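Local coordinates for putative O-methyltransferase (Klebsiella pneumoniae subsp. pneumoniae, PDB 3TFW), which probably transfers a methyl group from S-adenosylmethionine to an oxygen atom of a substrate that has not been identified, at residues A[7-10]-A[11-15]; A[34-37]-A[38-41]; A[189-192]-A[193-197]. All coordinates share one frame; numbering follows the deposited sequence.

Contact 1: A[7-10]-A[11-15]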
# COMPACT_ATOMS: atom_id res chain seq x y z
N HIS A 7 0.57 -8.40 -24.72
CA HIS A 7 -0.82 -8.85 -24.45
C HIS A 7 -1.32 -8.37 -23.07
O HIS A 7 -2.18 -7.48 -23.00
CB HIS A 7 -0.96 -10.38 -24.60
CG HIS A 7 0.11 -11.18 -23.90
ND1 HIS A 7 1.46 -10.87 -23.99
CD2 HIS A 7 0.03 -12.29 -23.14
CE1 HIS A 7 2.16 -11.75 -23.29
NE2 HIS A 7 1.32 -12.63 -22.77
N MSE A 8 -0.77 -8.93 -22.00
CA MSE A 8 -1.09 -8.48 -20.65
C MSE A 8 -0.63 -7.04 -20.40
O MSE A 8 -1.32 -6.27 -19.73
CB MSE A 8 -0.51 -9.43 -19.60
CG MSE A 8 -1.48 -10.52 -19.14
SE MSE A 8 -2.95 -9.83 -18.04
CE MSE A 8 -2.37 -10.37 -16.29
N GLN A 9 0.53 -6.67 -20.95
CA GLN A 9 1.09 -5.33 -20.73
C GLN A 9 0.18 -4.19 -21.20
O GLN A 9 -0.02 -3.23 -20.46
CB GLN A 9 2.49 -5.20 -21.33
CG GLN A 9 3.17 -3.86 -21.00
CD GLN A 9 3.25 -3.59 -19.50
OE1 GLN A 9 3.92 -4.32 -18.76
NE2 GLN A 9 2.56 -2.56 -19.04
N GLN A 10 -0.35 -4.29 -22.42
CA GLN A 10 -1.30 -3.29 -22.93
C GLN A 10 -2.49 -3.12 -22.00
O GLN A 10 -2.96 -2.01 -21.77
CB GLN A 10 -1.81 -3.65 -24.33
CG GLN A 10 -0.94 -3.16 -25.48
CD GLN A 10 -1.63 -3.30 -26.84
OE1 GLN A 10 -2.33 -4.28 -27.09
NE2 GLN A 10 -1.44 -2.31 -27.71
N GLN A 11 -2.98 -4.24 -21.46
CA GLN A 11 -4.07 -4.22 -20.49
C GLN A 11 -3.65 -3.50 -19.20
O GLN A 11 -4.35 -2.62 -18.73
CB GLN A 11 -4.55 -5.64 -20.18
CG GLN A 11 -5.21 -6.37 -21.35
CD GLN A 11 -6.21 -7.40 -20.87
OE1 GLN A 11 -5.87 -8.56 -20.68
NE2 GLN A 11 -7.45 -6.96 -20.66
N TRP A 12 -2.49 -3.88 -18.66
CA TRP A 12 -1.99 -3.22 -17.45
C TRP A 12 -1.84 -1.71 -17.66
O TRP A 12 -2.20 -0.93 -16.79
CB TRP A 12 -0.66 -3.81 -17.00
CG TRP A 12 -0.68 -5.27 -16.67
CD1 TRP A 12 -1.78 -6.02 -16.32
CD2 TRP A 12 0.44 -6.15 -16.61
NE1 TRP A 12 -1.40 -7.31 -16.07
CE2 TRP A 12 -0.05 -7.42 -16.25
CE3 TRP A 12 1.81 -6.00 -16.85
CZ2 TRP A 12 0.79 -8.53 -16.10
CZ3 TRP A 12 2.64 -7.09 -16.71
CH2 TRP A 12 2.12 -8.35 -16.34
N SER A 13 -1.32 -1.32 -18.83
CA SER A 13 -1.14 0.09 -19.17
C SER A 13 -2.48 0.80 -19.30
O SER A 13 -2.68 1.87 -18.73
CB SER A 13 -0.30 0.26 -20.44
OG SER A 13 1.01 -0.24 -20.25
N ALA A 14 -3.42 0.19 -20.04
CA ALA A 14 -4.77 0.75 -20.19
C ALA A 14 -5.43 1.03 -18.85
O ALA A 14 -5.97 2.12 -18.63
CB ALA A 14 -5.65 -0.19 -21.04
N VAL A 15 -5.38 0.05 -17.95
CA VAL A 15 -5.97 0.18 -16.62
C VAL A 15 -5.29 1.31 -15.83
O VAL A 15 -5.98 2.15 -15.25
CB VAL A 15 -5.96 -1.16 -15.83
CG1 VAL A 15 -6.47 -0.95 -14.41
CG2 VAL A 15 -6.82 -2.19 -16.55
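The selenomethionine side chain of M8 lies against the indole of W12, one helical turn further on, and the two form a Met-aromatic contact. Its CB sits over the face of the six-membered ring, 4.2 Å from the centroid, a CH-pi approach. Bends at chi2 and chi3 then carry the chain round toward the pyrrole side, where SE stands oblique to the five-membered ring, 4.4 Å from its centroid. The terminal methyl meets the NE1 corner, with CE 3.2 Å from W12 NE1 and 3.7 Å from W12 CZ2. The carbonyl oxygen of M8 covers the same indole near its rim and also accepts the backbone N-H of W12.

Q9 reaches W12 from another direction. Its amide stands almost perpendicular to the indole, the planes 84° apart, and Q9 OE1 lies at the ring edge, 3.3 Å from W12 CE3. With CG anti to the backbone N (chi1 -175°) and a bend at chi2, the amide folds forward along the helix, so that Q9 NE2 donates to S13 OG at 3.0 Å, the hydroxyl oxygen lying in the amide plane. The same nitrogen also binds the carbonyl of G212, and these two bonds fix which way round the amide sits.

Further out, W216 of the second subunit meets the W12 ring edge-to-face, and M8 of that subunit packs on it as well. The start of helix 8-23 is thus part of the dimer interface. Around the indole the chemistry is mainly apolar and aromatic: W12 NE1 is buried without a polar partner, consistent with packing rather than a hydrogen bond holding the ring.

Contact 2: A[34-37]-A[38-41]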
# COMPACT_ATOMS: atom_id res chain seq x y z
N LEU A 34 10.14 14.87 -15.08
CA LEU A 34 10.32 13.66 -15.88
C LEU A 34 10.95 13.98 -17.23
O LEU A 34 11.81 13.24 -17.71
CB LEU A 34 8.97 12.93 -16.07
CG LEU A 34 8.36 12.18 -14.87
CD1 LEU A 34 6.91 11.77 -15.15
CD2 LEU A 34 9.19 10.96 -14.46
N GLU A 35 10.52 15.08 -17.84
CA GLU A 35 11.12 15.57 -19.09
C GLU A 35 12.63 15.80 -18.92
O GLU A 35 13.43 15.42 -19.78
CB GLU A 35 10.42 16.86 -19.55
CG GLU A 35 9.01 16.66 -20.08
CD GLU A 35 8.21 17.96 -20.25
OE1 GLU A 35 8.72 19.07 -19.96
OE2 GLU A 35 7.04 17.86 -20.66
N ASN A 36 13.00 16.43 -17.80
CA ASN A 36 14.40 16.68 -17.46
C ASN A 36 15.22 15.40 -17.32
O ASN A 36 16.35 15.31 -17.81
CB ASN A 36 14.51 17.47 -16.15
CG ASN A 36 14.11 18.93 -16.30
OD1 ASN A 36 13.95 19.44 -17.42
ND2 ASN A 36 13.94 19.61 -15.17
N ASN A 37 14.65 14.41 -16.62
CA ASN A 37 15.30 13.11 -16.45
C ASN A 37 15.61 12.43 -17.78
O ASN A 37 16.72 11.94 -17.99
CB ASN A 37 14.44 12.19 -15.57
CG ASN A 37 14.39 12.65 -14.12
OD1 ASN A 37 15.02 13.64 -13.76
ND2 ASN A 37 13.64 11.93 -13.29
N HIS A 38 14.61 12.40 -18.65
CA HIS A 38 14.76 11.78 -19.97
C HIS A 38 15.78 12.53 -20.82
O HIS A 38 16.67 11.92 -21.40
CB HIS A 38 13.41 11.72 -20.70
CG HIS A 38 12.45 10.73 -20.11
ND1 HIS A 38 11.09 10.82 -20.30
CD2 HIS A 38 12.66 9.65 -19.32
CE1 HIS A 38 10.50 9.82 -19.66
NE2 HIS A 38 11.43 9.10 -19.05
N ARG A 39 15.66 13.85 -20.85
CA ARG A 39 16.61 14.71 -21.55
C ARG A 39 18.05 14.47 -21.09
O ARG A 39 18.98 14.40 -21.91
CB ARG A 39 16.21 16.18 -21.39
CG ARG A 39 17.12 17.18 -22.11
CD ARG A 39 16.50 18.57 -22.12
NE ARG A 39 15.10 18.53 -22.56
CZ ARG A 39 14.05 18.82 -21.79
NH1 ARG A 39 14.22 19.22 -20.53
NH2 ARG A 39 12.82 18.72 -22.29
N ALA A 40 18.25 14.30 -19.78
CA ALA A 40 19.57 13.99 -19.24
C ALA A 40 20.03 12.56 -19.52
O ALA A 40 21.15 12.19 -19.18
CB ALA A 40 19.64 14.30 -17.74
N GLY A 41 19.16 11.74 -20.12
CA GLY A 41 19.54 10.37 -20.47
C GLY A 41 19.64 9.40 -19.29
O GLY A 41 20.34 8.39 -19.35
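N36 and R39 meet on the last turn of helix 28-39, which ends in a Schellman motif: G41 leaves the helix with positive phi (74°), and two backbone bonds run back into the last turn, one from G41 N to H38 O. Backbone bonds from H38, R39 and A40 to the carbonyls of L34, E35 and N36 lead into this turn.

The tightly packed side faces helix 98-110. N37 is buried on this side: its amide nitrogen donates to D46 in a loop, its oxygen takes a weak hydrogen bond from N107 of the helix, and its side chain rests on V103. N36 ND2 donates to N107 OD1, consistent with the way round the N36 amide is placed. A40 adds its methyl to the same side, where it touches V103, and A40 CB lies 3.4 Å from N36 O.

The opposite character is seen in E35, H38 and R39, which are exposed to solvent. The H38 ring has the carbonyl oxygen of L34 over one face, 3.4 Å above its plane and toward the rim. R39 leaves the backbone with CG anti to N (chi1 -179°), and its bend at chi3 turns the guanidinium back along the helix, with the E35 carbonyl oxygen over one face. The charged ends of E35 and R39 come near without touching, E35 OE1 standing 4.7 Å from R39 NH2, consistent with a mild electrostatic attraction. Between the packed and solvent sides, N36 OD1 faces the edge of the guanidinium, with the amide and guanidinium planes 73° apart and OD1 3.1 Å from R39 NH1.

Contact 3: A[189-192]-A[193-197]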
# COMPACT_ATOMS: atom_id res chain seq x y z
N GLY A 189 21.12 -10.00 -3.23
CA GLY A 189 20.90 -8.91 -2.27
C GLY A 189 19.45 -8.78 -1.82
O GLY A 189 19.16 -8.60 -0.63
N VAL A 190 18.53 -8.85 -2.78
CA VAL A 190 17.10 -8.77 -2.51
C VAL A 190 16.62 -9.96 -1.65
O VAL A 190 15.81 -9.79 -0.72
CB VAL A 190 16.27 -8.63 -3.81
CG1 VAL A 190 14.79 -8.86 -3.57
CG2 VAL A 190 16.46 -7.23 -4.41
N ARG A 191 17.14 -11.16 -1.93
CA ARG A 191 16.76 -12.35 -1.16
C ARG A 191 17.27 -12.29 0.27
O ARG A 191 16.54 -12.62 1.21
CB ARG A 191 17.22 -13.65 -1.85
CG ARG A 191 16.51 -13.93 -3.16
CD ARG A 191 17.05 -15.20 -3.84
NE ARG A 191 17.06 -16.35 -2.93
CZ ARG A 191 16.04 -17.17 -2.72
NH1 ARG A 191 14.89 -17.00 -3.36
NH2 ARG A 191 16.17 -18.16 -1.86
N GLN A 192 18.52 -11.83 0.43
CA GLN A 192 19.11 -11.60 1.75
C GLN A 192 18.29 -10.58 2.54
O GLN A 192 18.05 -10.77 3.73
CB GLN A 192 20.52 -11.03 1.60
CG GLN A 192 21.67 -12.01 1.55
CD GLN A 192 22.98 -11.29 1.72
OE1 GLN A 192 23.50 -10.69 0.78
NE2 GLN A 192 23.50 -11.28 2.95
N PHE A 193 17.92 -9.49 1.87
CA PHE A 193 17.07 -8.41 2.39
C PHE A 193 15.71 -8.91 2.91
O PHE A 193 15.33 -8.65 4.06
CB PHE A 193 16.88 -7.39 1.26
CG PHE A 193 15.98 -6.24 1.57
CD1 PHE A 193 16.42 -5.18 2.36
CD2 PHE A 193 14.71 -6.18 1.01
CE1 PHE A 193 15.58 -4.08 2.62
CE2 PHE A 193 13.87 -5.08 1.26
CZ PHE A 193 14.32 -4.03 2.07
N ILE A 194 14.98 -9.63 2.06
CA ILE A 194 13.68 -10.20 2.42
C ILE A 194 13.81 -11.18 3.59
O ILE A 194 13.05 -11.12 4.56
CB ILE A 194 12.98 -10.83 1.19
CG1 ILE A 194 12.47 -9.73 0.26
CG2 ILE A 194 11.81 -11.73 1.63
CD1 ILE A 194 12.28 -10.17 -1.19
N GLU A 195 14.80 -12.07 3.52
CA GLU A 195 15.02 -13.05 4.58
C GLU A 195 15.42 -12.42 5.92
O GLU A 195 14.93 -12.83 6.97
CB GLU A 195 16.02 -14.11 4.12
CG GLU A 195 15.36 -15.12 3.16
CD GLU A 195 16.34 -15.90 2.31
OE1 GLU A 195 17.57 -15.84 2.57
OE2 GLU A 195 15.88 -16.58 1.36
N MSE A 196 16.29 -11.41 5.87
CA MSE A 196 16.68 -10.63 7.04
C MSE A 196 15.44 -9.98 7.65
O MSE A 196 15.25 -10.02 8.87
CB MSE A 196 17.70 -9.55 6.62
CG MSE A 196 18.24 -8.69 7.73
SE MSE A 196 19.42 -7.24 7.07
CE MSE A 196 19.38 -6.14 8.67
N MSE A 197 14.61 -9.40 6.80
CA MSE A 197 13.39 -8.72 7.23
C MSE A 197 12.44 -9.69 7.93
O MSE A 197 11.91 -9.39 9.00
CB MSE A 197 12.72 -8.08 6.02
CG MSE A 197 11.40 -7.35 6.30
SE MSE A 197 10.86 -6.31 4.72
CE MSE A 197 12.46 -5.20 4.65
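R191 leaves the backbone with CG anti to its carbonyl carbon (chi1 -67°) and bends at chi3 (51°), while E195 starts in the same way (chi1 -77°) and stays extended, so the two chains run side by side along helix 185-199. Their ends form a salt bridge, R191 NH2 to E195 OE2 at 3.6 Å. The oxygen lies well out of the guanidinium plane and the two planes are nearly perpendicular, so charge attraction, rather than a directed N-H, joins them. R191 NH1 is held separately by the carbonyl of V177, and E195 OE2 takes part in a weak hydrogen bond with Y18 OH of the second subunit.

V190 and I194 also lie alongside each other, meeting at V190 CG1 and I194 CD1, 3.7 Å apart. F193 points its ring away toward L153 of helix 149-158 and T220 of strand 217-224, where M197 packs too. I194 instead touches A22 of the second subunit. This is an amphipathic helix packed on the beta-sheet of a Rossmann-like methyltransferase fold, with the R191-E195 pair turned toward the second subunit and V190 toward loops of its own chain.

From the N terminus, contact 1 lies at the start of helix 8-23 and contact 2 at the end of the following helix, 28-39; contact 3 comes much later, within helix 185-199. Each joins adjacent segments on one helix, contact 2 running on into the turn that ends it, so none closes a loop, and the three follow in series without nesting or crossing. Contact 2 fastens its helix end to helix 98-110, whereas contacts 1 and 3 both reach the second subunit. Helix 8-23 supplies Y18 and A22 to the surroundings of contact 3 in the partner chain. Contacts 2 and 3 stand on opposite sides of the chain's centre, their own centres about 32 Å apart.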